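PDB 2H34: Serine/threonine-protein kinase PknE from Mycobacterium tuberculosis, which phosphorylates serine and threonine residues of proteins at the expense of ATP, and may help the bacterium survive inside host macrophages. Local coordinates for residues F102-D106 with G107-V111; R141-G144 with S145-A149; T230-P233 with P234-D238. One frame throughout, in Å; residues are numbered along the deposited sequence.

Contact 1: residues F102-D106 with G107-V111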
ATOM      1  N   PHE A 102       3.393  18.769  10.697  1.00 67.69           N
ATOM      2  CA  PHE A 102       1.999  18.528  11.060  1.00 68.13           C
ATOM      3  C   PHE A 102       1.621  19.309  12.323  1.00 68.77           C
ATOM      4  O   PHE A 102       2.491  19.712  13.098  1.00 68.82           O
ATOM      5  CB  PHE A 102       1.734  17.030  11.246  1.00 67.88           C
ATOM      6  CG  PHE A 102       2.716  16.342  12.158  1.00 68.19           C
ATOM      7  CD1 PHE A 102       3.905  15.815  11.661  1.00 68.77           C
ATOM      8  CD2 PHE A 102       2.444  16.197  13.513  1.00 68.32           C
ATOM      9  CE1 PHE A 102       4.811  15.166  12.506  1.00 67.97           C
ATOM     10  CE2 PHE A 102       3.344  15.548  14.362  1.00 67.85           C
ATOM     11  CZ  PHE A 102       4.524  15.036  13.856  1.00 67.92           C
ATOM     12  N   GLY A 103       0.320  19.517  12.521  1.00 69.48           N
ATOM     13  CA  GLY A 103      -0.198  20.222  13.698  1.00 70.31           C
ATOM     14  C   GLY A 103      -1.572  20.802  13.422  1.00 70.83           C
ATOM     15  O   GLY A 103      -2.376  20.180  12.721  1.00 70.99           O
ATOM     16  N   GLU A 104      -1.842  21.992  13.963  1.00 70.99           N
ATOM     17  CA  GLU A 104      -3.075  22.716  13.650  1.00 71.19           C
ATOM     18  C   GLU A 104      -2.841  24.107  13.079  1.00 71.36           C
ATOM     19  O   GLU A 104      -1.961  24.837  13.540  1.00 71.50           O
ATOM     20  CB  GLU A 104      -3.962  22.859  14.886  1.00 71.38           C
ATOM     21  CG  GLU A 104      -5.156  23.803  14.675  1.00 71.46           C
ATOM     22  CD  GLU A 104      -5.899  24.128  15.950  1.00 71.81           C
ATOM     23  OE1 GLU A 104      -6.456  25.247  16.043  1.00 72.09           O
ATOM     24  OE2 GLU A 104      -5.932  23.265  16.853  1.00 71.84           O
ATOM     25  N   ILE A 105      -3.648  24.460  12.082  1.00 71.42           N
ATOM     26  CA  ILE A 105      -3.898  25.850  11.722  1.00 71.50           C
ATOM     27  C   ILE A 105      -5.407  26.001  11.524  1.00 71.70           C
ATOM     28  O   ILE A 105      -6.027  25.172  10.857  1.00 71.69           O
ATOM     29  CB  ILE A 105      -3.161  26.260  10.429  1.00 71.44           C
ATOM     30  CG1 ILE A 105      -1.662  25.977  10.545  1.00 71.05           C
ATOM     31  CG2 ILE A 105      -3.402  27.741  10.115  1.00 71.10           C
ATOM     32  CD1 ILE A 105      -0.990  25.718   9.221  1.00 71.30           C
ATOM     33  N   ASP A 106      -5.987  27.050  12.111  1.00 71.92           N
ATOM     34  CA  ASP A 106      -7.419  27.361  11.959  1.00 72.32           C
ATOM     35  C   ASP A 106      -8.311  26.185  12.336  1.00 72.38           C
ATOM     36  O   ASP A 106      -9.211  25.815  11.579  1.00 72.25           O
ATOM     37  CB  ASP A 106      -7.756  27.794  10.520  1.00 72.40           C
ATOM     38  CG  ASP A 106      -6.832  28.870   9.991  1.00 72.86           C
ATOM     39  OD1 ASP A 106      -6.347  29.700  10.798  1.00 73.41           O
ATOM     40  OD2 ASP A 106      -6.601  28.887   8.760  1.00 72.53           O
ATOM     41  N   GLY A 107      -8.049  25.587  13.493  1.00 72.60           N
ATOM     42  CA  GLY A 107      -8.780  24.395  13.903  1.00 72.91           C
ATOM     43  C   GLY A 107      -8.405  23.153  13.107  1.00 73.26           C
ATOM     44  O   GLY A 107      -8.330  22.061  13.672  1.00 73.31           O
ATOM     45  N   GLN A 108      -8.159  23.325  11.805  1.00 73.50           N
ATOM     46  CA  GLN A 108      -7.888  22.208  10.884  1.00 73.64           C
ATOM     47  C   GLN A 108      -6.544  21.538  11.161  1.00 73.70           C
ATOM     48  O   GLN A 108      -5.508  22.207  11.256  1.00 73.77           O
ATOM     49  CB  GLN A 108      -7.939  22.678   9.421  1.00 73.68           C
ATOM     50  CG  GLN A 108      -8.449  21.629   8.422  1.00 73.91           C
ATOM     51  CD  GLN A 108      -9.909  21.849   8.021  1.00 74.83           C
ATOM     52  OE1 GLN A 108     -10.260  22.880   7.439  1.00 74.67           O
ATOM     53  NE2 GLN A 108     -10.762  20.870   8.322  1.00 75.25           N
ATOM     54  N   LEU A 109      -6.574  20.214  11.288  1.00 73.71           N
ATOM     55  CA  LEU A 109      -5.357  19.425  11.462  1.00 73.62           C
ATOM     56  C   LEU A 109      -4.771  19.036  10.114  1.00 73.56           C
ATOM     57  O   LEU A 109      -5.469  18.529   9.237  1.00 73.55           O
ATOM     58  CB  LEU A 109      -5.609  18.186  12.330  1.00 73.61           C
ATOM     59  CG  LEU A 109      -5.993  18.422  13.800  1.00 73.66           C
ATOM     60  CD1 LEU A 109      -5.840  17.148  14.630  1.00 73.72           C
ATOM     61  CD2 LEU A 109      -5.172  19.545  14.422  1.00 73.72           C
ATOM     62  N   TYR A 110      -3.480  19.284   9.957  1.00 73.56           N
ATOM     63  CA  TYR A 110      -2.827  19.109   8.679  1.00 73.46           C
ATOM     64  C   TYR A 110      -1.616  18.179   8.780  1.00 73.43           C
ATOM     65  O   TYR A 110      -1.028  18.017   9.856  1.00 73.21           O
ATOM     66  CB  TYR A 110      -2.430  20.479   8.118  1.00 73.49           C
ATOM     67  CG  TYR A 110      -1.228  21.121   8.789  1.00 74.16           C
ATOM     68  CD1 TYR A 110      -1.343  21.766  10.022  1.00 74.25           C
ATOM     69  CD2 TYR A 110       0.027  21.097   8.176  1.00 74.93           C
ATOM     70  CE1 TYR A 110      -0.233  22.356  10.630  1.00 75.04           C
ATOM     71  CE2 TYR A 110       1.139  21.681   8.773  1.00 75.20           C
ATOM     72  CZ  TYR A 110       1.004  22.310   9.994  1.00 75.70           C
ATOM     73  OH  TYR A 110       2.113  22.885  10.573  1.00 76.49           O
ATOM     74  N   VAL A 111      -1.279  17.550   7.653  1.00 73.43           N
ATOM     75  CA  VAL A 111      -0.009  16.844   7.482  1.00 73.21           C
ATOM     76  C   VAL A 111       0.632  17.268   6.162  1.00 73.31           C
ATOM     77  O   VAL A 111       0.057  17.095   5.089  1.00 73.22           O
ATOM     78  CB  VAL A 111      -0.169  15.308   7.537  1.00 73.12           C
ATOM     79  CG1 VAL A 111       1.160  14.632   7.263  1.00 72.99           C
ATOM     80  CG2 VAL A 111      -0.702  14.867   8.896  1.00 73.20           C
TER
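The carbonyl oxygen G103 O receives two hydrogens from the partner strand. Y110 N donates the stronger bond, at 3.1 Å with an N-H...O angle of 162°, and the CA-H of L109 adds a contact, with L109 CA 3.3 Å from G103 O. In return, G103 N makes a weak bond to Y110 O, which defines G103 and Y110 as a hydrogen-bonded antiparallel pair. Nearer the turn, I105 N donates to Q108 O at 3.0 Å. A type I' turn from I105 to Q108 closes the hairpin, with positive phi at both D106 and G107. E104 reaches the turn from the strand before it: CG stands opposite the backbone N (chi1 171°) and the extended chain brings OE1 to 3.0 Å from G107 N, a weak and bent bond.

With CG of Y110 between its backbone N and carbonyl carbon (chi1 75°), the ring swings across to the G103 side, its faces lying between F102 CA and I105 CD1. F102 CA is 4.2 Å from the Y110 ring centroid and I105 CD1 4.1 Å from it, both CH-pi contacts. Y110 OH bonds to D101. On the other side of the sheet, E104 CB meets L109 CD2 at 3.6 Å, and L109 also touches helix 75-88.

Backbone bonds thus set the register, while the CH-pi contacts and the D101 bond together would restrain the ring beside G103, which has no side chain to compete for that face, and a carboxylate probably steadies the turn at this outer edge of the kinase N-lobe sheet.

Contact 2: residues R141-G144 with S145-A149; sequences RQIG and SALDA
I143 and L147, one helical turn apart, run alongside each other on one flank of the helix, with I143 CG2 4.1 Å from L147 CG. Their torsions explain the meeting. In I143 the CG2 methyl sits opposite the backbone N and beside the carbonyl carbon, which directs it along the helix toward L147. In L147, CG stands opposite its own carbonyl carbon (chi1 -68°), which leans the chain back over the preceding turn, with L147 CG 3.4 Å from I143 O. That oxygen also accepts from L147 N at 2.8 Å with a nearly straight N-H...O angle of 166°, so the same pair is joined by a backbone bond and by an apolar contact.

One residue on, G144 O accepts from D148 N, also at 2.8 Å. D148 has the same first torsion as L147, and this is what sets its CG back beside G144 O; that oxygen offers the carboxylate no bond. Instead OD1 of D148 accepts from the backbone N of C284. A bound sodium ion lies about 4 Å from the D148 side chain, merely nearby. In S145, OG stands opposite the backbone N (chi1 179°), which leads it to a weak bond with E93 OE2, while S145 CB rests 3.3 Å from Q142 O. Regular i to i+4 bonds complete the frame, S145 N to R141 O and A146 N to Q142 O.

The residues form a central part of helix 133-152, the helix that precedes the catalytic loop in the kinase C-lobe. Its I143 and L147 side packs on strand 173-175 and on helix 217-230, A146 adds contacts to L175 and V96, and R141 with L147 meets helix 284-293.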
ATOM      1  N   ARG A 141       9.354  -5.604  -3.791  1.00 66.94           N
ATOM      2  CA  ARG A 141      10.466  -5.483  -2.845  1.00 66.99           C
ATOM      3  C   ARG A 141      10.445  -4.157  -2.099  1.00 65.88           C
ATOM      4  O   ARG A 141      10.518  -4.138  -0.878  1.00 65.45           O
ATOM      5  CB  ARG A 141      11.823  -5.720  -3.529  1.00 67.30           C
ATOM      6  CG  ARG A 141      12.964  -5.953  -2.540  1.00 70.64           C
ATOM      7  CD  ARG A 141      14.328  -6.001  -3.188  1.00 76.11           C
ATOM      8  NE  ARG A 141      14.372  -6.991  -4.266  1.00 82.89           N
ATOM      9  CZ  ARG A 141      14.705  -6.718  -5.531  1.00 85.86           C
ATOM     10  NH1 ARG A 141      15.047  -5.478  -5.886  1.00 87.23           N
ATOM     11  NH2 ARG A 141      14.704  -7.686  -6.448  1.00 85.98           N
ATOM     12  N   GLN A 142      10.302  -3.065  -2.843  1.00 65.47           N
ATOM     13  CA  GLN A 142      10.256  -1.715  -2.278  1.00 65.64           C
ATOM     14  C   GLN A 142       9.065  -1.451  -1.364  1.00 66.34           C
ATOM     15  O   GLN A 142       9.222  -0.784  -0.355  1.00 67.11           O
ATOM     16  CB  GLN A 142      10.246  -0.659  -3.375  1.00 65.45           C
ATOM     17  CG  GLN A 142      11.415  -0.676  -4.297  1.00 64.53           C
ATOM     18  CD  GLN A 142      11.178   0.205  -5.499  1.00 65.24           C
ATOM     19  OE1 GLN A 142      10.821  -0.285  -6.568  1.00 66.76           O
ATOM     20  NE2 GLN A 142      11.356   1.515  -5.334  1.00 64.13           N
ATOM     21  N   ILE A 143       7.871  -1.923  -1.725  1.00 66.72           N
ATOM     22  CA  ILE A 143       6.708  -1.710  -0.878  1.00 66.93           C
ATOM     23  C   ILE A 143       6.777  -2.573   0.378  1.00 67.30           C
ATOM     24  O   ILE A 143       6.443  -2.105   1.468  1.00 67.58           O
ATOM     25  CB  ILE A 143       5.376  -1.941  -1.631  1.00 67.03           C
ATOM     26  CG1 ILE A 143       5.097  -0.784  -2.568  1.00 67.02           C
ATOM     27  CG2 ILE A 143       4.203  -2.044  -0.672  1.00 66.34           C
ATOM     28  CD1 ILE A 143       5.555  -1.065  -3.922  1.00 69.19           C
ATOM     29  N   GLY A 144       7.213  -3.823   0.232  1.00 67.24           N
ATOM     30  CA  GLY A 144       7.349  -4.719   1.387  1.00 67.26           C
ATOM     31  C   GLY A 144       8.291  -4.108   2.406  1.00 67.12           C
ATOM     32  O   GLY A 144       8.091  -4.207   3.628  1.00 66.66           O
ATOM     33  N   SER A 145       9.302  -3.435   1.870  1.00 66.79           N
ATOM     34  CA  SER A 145      10.266  -2.708   2.666  1.00 67.00           C
ATOM     35  C   SER A 145       9.572  -1.606   3.464  1.00 67.26           C
ATOM     36  O   SER A 145       9.748  -1.519   4.678  1.00 67.91           O
ATOM     37  CB  SER A 145      11.375  -2.153   1.761  1.00 66.67           C
ATOM     38  OG  SER A 145      12.324  -1.431   2.496  1.00 65.96           O
ATOM     39  N   ALA A 146       8.747  -0.802   2.797  1.00 67.29           N
ATOM     40  CA  ALA A 146       7.970   0.231   3.475  1.00 67.04           C
ATOM     41  C   ALA A 146       7.065  -0.379   4.548  1.00 67.33           C
ATOM     42  O   ALA A 146       6.991   0.110   5.673  1.00 67.59           O
ATOM     43  CB  ALA A 146       7.163   1.008   2.477  1.00 66.87           C
ATOM     44  N   LEU A 147       6.386  -1.463   4.192  1.00 67.51           N
ATOM     45  CA  LEU A 147       5.503  -2.131   5.113  1.00 67.48           C
ATOM     46  C   LEU A 147       6.248  -2.621   6.346  1.00 67.96           C
ATOM     47  O   LEU A 147       5.796  -2.367   7.468  1.00 68.87           O
ATOM     48  CB  LEU A 147       4.805  -3.294   4.426  1.00 67.76           C
ATOM     49  CG  LEU A 147       3.785  -2.989   3.331  1.00 66.94           C
ATOM     50  CD1 LEU A 147       3.296  -4.286   2.704  1.00 64.40           C
ATOM     51  CD2 LEU A 147       2.627  -2.193   3.897  1.00 66.40           C
ATOM     52  N   ASP A 148       7.377  -3.312   6.154  1.00 67.60           N
ATOM     53  CA  ASP A 148       8.186  -3.790   7.285  1.00 67.49           C
ATOM     54  C   ASP A 148       8.516  -2.644   8.249  1.00 67.39           C
ATOM     55  O   ASP A 148       8.388  -2.772   9.466  1.00 66.96           O
ATOM     56  CB  ASP A 148       9.508  -4.379   6.798  1.00 67.62           C
ATOM     57  CG  ASP A 148       9.372  -5.768   6.193  1.00 68.44           C
ATOM     58  OD1 ASP A 148       8.369  -6.487   6.424  1.00 67.49           O
ATOM     59  OD2 ASP A 148      10.333  -6.145   5.483  1.00 71.50           O
ATOM     60  N   ALA A 149       8.962  -1.525   7.683  1.00 67.61           N
ATOM     61  CA  ALA A 149       9.342  -0.359   8.471  1.00 67.94           C
ATOM     62  C   ALA A 149       8.148   0.131   9.282  1.00 68.39           C
ATOM     63  O   ALA A 149       8.287   0.478  10.460  1.00 68.44           O
ATOM     64  CB  ALA A 149       9.861   0.738   7.573  1.00 67.14           C
TER

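Contact 3: residues T230-P233 with P234-D238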
ATOM      1  N   THR A 230       0.103 -12.027 -13.185  1.00 75.31           N
ATOM      2  CA  THR A 230      -0.890 -12.656 -14.031  1.00 75.73           C
ATOM      3  C   THR A 230      -1.661 -11.624 -14.828  1.00 75.79           C
ATOM      4  O   THR A 230      -2.013 -11.864 -15.979  1.00 75.91           O
ATOM      5  CB  THR A 230      -1.884 -13.482 -13.208  1.00 75.84           C
ATOM      6  OG1 THR A 230      -2.553 -12.625 -12.277  1.00 76.37           O
ATOM      7  CG2 THR A 230      -1.164 -14.597 -12.453  1.00 76.02           C
ATOM      8  N   GLY A 231      -1.916 -10.479 -14.206  1.00 75.93           N
ATOM      9  CA  GLY A 231      -2.754  -9.450 -14.803  1.00 75.72           C
ATOM     10  C   GLY A 231      -3.987  -9.172 -13.971  1.00 75.56           C
ATOM     11  O   GLY A 231      -4.574  -8.107 -14.080  1.00 75.51           O
ATOM     12  N   SER A 232      -4.373 -10.125 -13.126  1.00 75.67           N
ATOM     13  CA  SER A 232      -5.607 -10.012 -12.331  1.00 75.69           C
ATOM     14  C   SER A 232      -5.489 -10.552 -10.883  1.00 75.49           C
ATOM     15  O   SER A 232      -4.648 -11.401 -10.608  1.00 75.45           O
ATOM     16  CB  SER A 232      -6.764 -10.690 -13.071  1.00 75.58           C
ATOM     17  OG  SER A 232      -6.340 -11.917 -13.623  1.00 75.08           O
ATOM     18  N   PRO A 233      -6.342 -10.057  -9.957  1.00 75.23           N
ATOM     19  CA  PRO A 233      -6.221 -10.464  -8.564  1.00 75.08           C
ATOM     20  C   PRO A 233      -6.540 -11.935  -8.460  1.00 75.30           C
ATOM     21  O   PRO A 233      -7.243 -12.437  -9.331  1.00 75.30           O
ATOM     22  CB  PRO A 233      -7.292  -9.630  -7.865  1.00 74.91           C
ATOM     23  CG  PRO A 233      -8.279  -9.312  -8.928  1.00 74.94           C
ATOM     24  CD  PRO A 233      -7.458  -9.111 -10.148  1.00 75.25           C
ATOM     25  N   PRO A 234      -5.995 -12.636  -7.434  1.00 75.65           N
ATOM     26  CA  PRO A 234      -6.156 -14.091  -7.300  1.00 75.64           C
ATOM     27  C   PRO A 234      -7.594 -14.571  -7.255  1.00 75.69           C
ATOM     28  O   PRO A 234      -7.890 -15.648  -7.764  1.00 75.58           O
ATOM     29  CB  PRO A 234      -5.432 -14.423  -5.983  1.00 75.46           C
ATOM     30  CG  PRO A 234      -5.275 -13.151  -5.282  1.00 75.62           C
ATOM     31  CD  PRO A 234      -5.141 -12.103  -6.356  1.00 75.67           C
ATOM     32  N   TYR A 235      -8.485 -13.785  -6.663  1.00 76.15           N
ATOM     33  CA  TYR A 235      -9.885 -14.210  -6.581  1.00 76.41           C
ATOM     34  C   TYR A 235     -10.833 -13.210  -7.233  1.00 76.83           C
ATOM     35  O   TYR A 235     -10.912 -12.059  -6.806  1.00 77.37           O
ATOM     36  CB  TYR A 235     -10.285 -14.471  -5.123  1.00 76.25           C
ATOM     37  CG  TYR A 235      -9.456 -15.532  -4.417  1.00 75.54           C
ATOM     38  CD1 TYR A 235      -8.860 -15.270  -3.183  1.00 75.05           C
ATOM     39  CD2 TYR A 235      -9.270 -16.794  -4.987  1.00 74.52           C
ATOM     40  CE1 TYR A 235      -8.100 -16.229  -2.541  1.00 75.66           C
ATOM     41  CE2 TYR A 235      -8.523 -17.760  -4.351  1.00 75.11           C
ATOM     42  CZ  TYR A 235      -7.938 -17.479  -3.128  1.00 76.23           C
ATOM     43  OH  TYR A 235      -7.183 -18.453  -2.497  1.00 77.65           O
ATOM     44  N   GLN A 236     -11.531 -13.647  -8.280  1.00 76.99           N
ATOM     45  CA  GLN A 236     -12.509 -12.802  -8.972  1.00 76.92           C
ATOM     46  C   GLN A 236     -13.917 -13.029  -8.419  1.00 76.88           C
ATOM     47  O   GLN A 236     -14.103 -13.847  -7.519  1.00 77.34           O
ATOM     48  CB  GLN A 236     -12.487 -13.066 -10.480  1.00 77.09           C
ATOM     49  CG  GLN A 236     -11.649 -12.086 -11.286  1.00 76.96           C
ATOM     50  CD  GLN A 236     -10.322 -12.666 -11.702  1.00 77.35           C
ATOM     51  OE1 GLN A 236      -9.687 -13.394 -10.942  1.00 78.46           O
ATOM     52  NE2 GLN A 236      -9.893 -12.349 -12.918  1.00 77.95           N
ATOM     53  N   GLY A 237     -14.899 -12.316  -8.969  1.00 76.68           N
ATOM     54  CA  GLY A 237     -16.290 -12.429  -8.530  1.00 76.35           C
ATOM     55  C   GLY A 237     -16.715 -11.275  -7.641  1.00 76.11           C
ATOM     56  O   GLY A 237     -15.981 -10.290  -7.501  1.00 75.65           O
ATOM     57  N   ASP A 238     -17.901 -11.393  -7.039  1.00 75.92           N
ATOM     58  CA  ASP A 238     -18.411 -10.339  -6.162  1.00 75.67           C
ATOM     59  C   ASP A 238     -17.933 -10.479  -4.716  1.00 75.87           C
ATOM     60  O   ASP A 238     -17.290 -11.478  -4.346  1.00 75.56           O
ATOM     61  CB  ASP A 238     -19.934 -10.221  -6.242  1.00 75.55           C
ATOM     62  CG  ASP A 238     -20.663 -11.478  -5.764  1.00 75.33           C
ATOM     63  OD1 ASP A 238     -21.857 -11.613  -6.100  1.00 73.61           O
ATOM     64  OD2 ASP A 238     -20.064 -12.320  -5.058  1.00 74.68           O
TER
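The turn leaving helix 217-230 and the loop to helix 239-248 fold Q236 back toward S232 and P233. Q236 bends at its second torsion (chi2 103°), which returns its amide end to a place beside S232 CB and the P233 carbonyl. Between them the chain passes through two linked prolines: the 3.8 Å between P233 CA and P234 CA fits a trans peptide, and as its consequence P234 CD sits beside P233, 3.6 Å from P233 CB.

At the start of the loop T230 makes an ST turn: S232 N donates to T230 OG1 at 3.2 Å with an angle of 166°. That hydroxyl also bonds to Y226 O in the helix, while G231, with phi 118°, carries the chain out of helical geometry. P234 rests on C223 and Y226 of the same helix. Y235 turns to the interior and meets H246 of helix 239-248 edge-to-face.

At the far end D238 occupies the N-cap position and its OD2 accepts from S241 N. The Gly-x-Pro-Pro-aromatic segment after helix 217-230 is a familiar feature of the protein kinase C-lobe; here it leads to the N-capped start of helix 239-248.

How the contacts relate
From the N terminus, contact 1 comes first: it closes the tight hairpin between strands 99-105 and 108-114 in the N-lobe sheet. Contact 2 follows inside one helix, 133-152, so it closes only helical turns, and contact 3 shapes the loop between helices 217-230 and 239-248. The three lie in series; none encloses or crosses another. Contacts 1 and 3 stand on opposite sides of the chain's centre, about 40 Å apart between centres, whereas contact 2 lies nearest that centre. Helix 217-230 links the last two: contact 2 packs against its N-terminal half and contact 3 lies on its C-terminal half.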